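Local structure of acyl-CoA thioesterase II TesB2 (Mycobacterium marinum, 3U0A) at residues 39-42 with 43-47. The protein probably hydrolyses fatty acyl-CoA thioesters to free fatty acids and coenzyme A, as a member of the C/M/P thioester hydrolase family. Residues are numbered along the deposited sequence; the frame is centred on the assembly and turned at random.
Sequences GHVA and GQSLV
Gly43 opens the second half of this continuous helical run by giving its N to Gly39 O at 3.0 Å: an i to i+4 bond between two glycines. Gln44 meets His40 through both backbone and side chain. Its backbone N donates a hydrogen bond to His40 O at 2.8 Å, while its side chain, extended beyond CG, runs beside the imidazole and points the same way. CG sits over one ring face near the rim, and amide and ring planes are turned 50° apart, so the two flat groups do not stack in parallel. Gln44 OE1 comes to 3.3 Å from His40 NE2; at the other end of the amide, Gln44 NE2 is hydrogen-bonded to Ile10 O in the N-terminal loop, which gives the amide a fixed point beyond the helix. At Ser45 one acceptor, Val41 O, takes two donors, Ser45 N at 2.8 Å and Ser45 OG at 2.7 Å, from opposite faces of its carbonyl plane, with OG 35° out of that plane; OG, with chi1 at -55°, lies beside its own backbone N and is thereby brought back to the preceding turn. This satisfies a buried hydroxyl locally, although the Ser45 side chain touches Phe78, Val94, Ala96, Phe104 and Met106. Leu46 N continues the series to Ala42 O at 3.0 Å, and Leu46 and Ala42 rest on Met106 and Phe104 respectively, both of strand 101-111. The i to i+4 bonds are those of an alpha-helix; the packing of helix 34-51 on strands 76-85, 89-98 and 101-111 is consistent with the central helix of a hotdog fold, as expected for this family.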
# COMPACT_ATOMS: atom_id res chain seq x y z
N GLY A 39 16.75 -0.57 2.01
CA GLY A 39 16.19 0.64 2.61
C GLY A 39 16.88 1.92 2.16
O GLY A 39 16.22 2.94 1.97
N HIS A 40 18.19 1.85 2.01
CA HIS A 40 19.02 2.93 1.46
C HIS A 40 18.59 3.29 0.06
O HIS A 40 18.23 4.43 -0.21
CB HIS A 40 20.51 2.50 1.46
CG HIS A 40 21.50 3.63 1.21
ND1 HIS A 40 21.88 4.51 2.17
CD2 HIS A 40 22.22 3.97 0.06
CE1 HIS A 40 22.79 5.37 1.66
NE2 HIS A 40 22.99 5.05 0.38
N VAL A 41 18.57 2.28 -0.80
CA VAL A 41 18.22 2.43 -2.19
C VAL A 41 16.82 3.02 -2.33
O VAL A 41 16.60 3.88 -3.15
CB VAL A 41 18.33 1.08 -2.95
CG1 VAL A 41 17.76 1.17 -4.35
CG2 VAL A 41 19.78 0.64 -3.01
N ALA A 42 15.88 2.56 -1.50
CA ALA A 42 14.51 3.04 -1.58
C ALA A 42 14.44 4.49 -1.20
O ALA A 42 13.75 5.29 -1.83
CB ALA A 42 13.61 2.23 -0.67
N GLY A 43 15.19 4.84 -0.15
CA GLY A 43 15.22 6.18 0.38
C GLY A 43 15.82 7.10 -0.64
O GLY A 43 15.30 8.19 -0.86
N GLN A 44 16.90 6.66 -1.27
CA GLN A 44 17.56 7.49 -2.26
C GLN A 44 16.68 7.62 -3.49
O GLN A 44 16.60 8.70 -4.07
CB GLN A 44 18.96 6.99 -2.59
CG GLN A 44 19.99 7.30 -1.48
CD GLN A 44 21.46 7.37 -1.97
OE1 GLN A 44 22.04 6.39 -2.46
NE2 GLN A 44 22.05 8.54 -1.82
N SER A 45 15.98 6.56 -3.88
CA SER A 45 15.01 6.66 -4.95
C SER A 45 13.98 7.76 -4.67
O SER A 45 13.62 8.49 -5.57
CB SER A 45 14.30 5.32 -5.16
OG SER A 45 15.21 4.29 -5.38
N LEU A 46 13.50 7.86 -3.43
CA LEU A 46 12.54 8.93 -3.08
C LEU A 46 13.18 10.32 -3.14
O LEU A 46 12.59 11.27 -3.66
CB LEU A 46 11.92 8.72 -1.70
CG LEU A 46 11.01 9.84 -1.19
CD1 LEU A 46 9.77 10.01 -2.01
CD2 LEU A 46 10.63 9.63 0.25
N VAL A 47 14.41 10.42 -2.61
CA VAL A 47 15.10 11.68 -2.57
C VAL A 47 15.27 12.20 -3.99
O VAL A 47 15.13 13.38 -4.24
CB VAL A 47 16.45 11.57 -1.86
CG1 VAL A 47 17.27 12.86 -2.02
CG2 VAL A 47 16.21 11.25 -0.41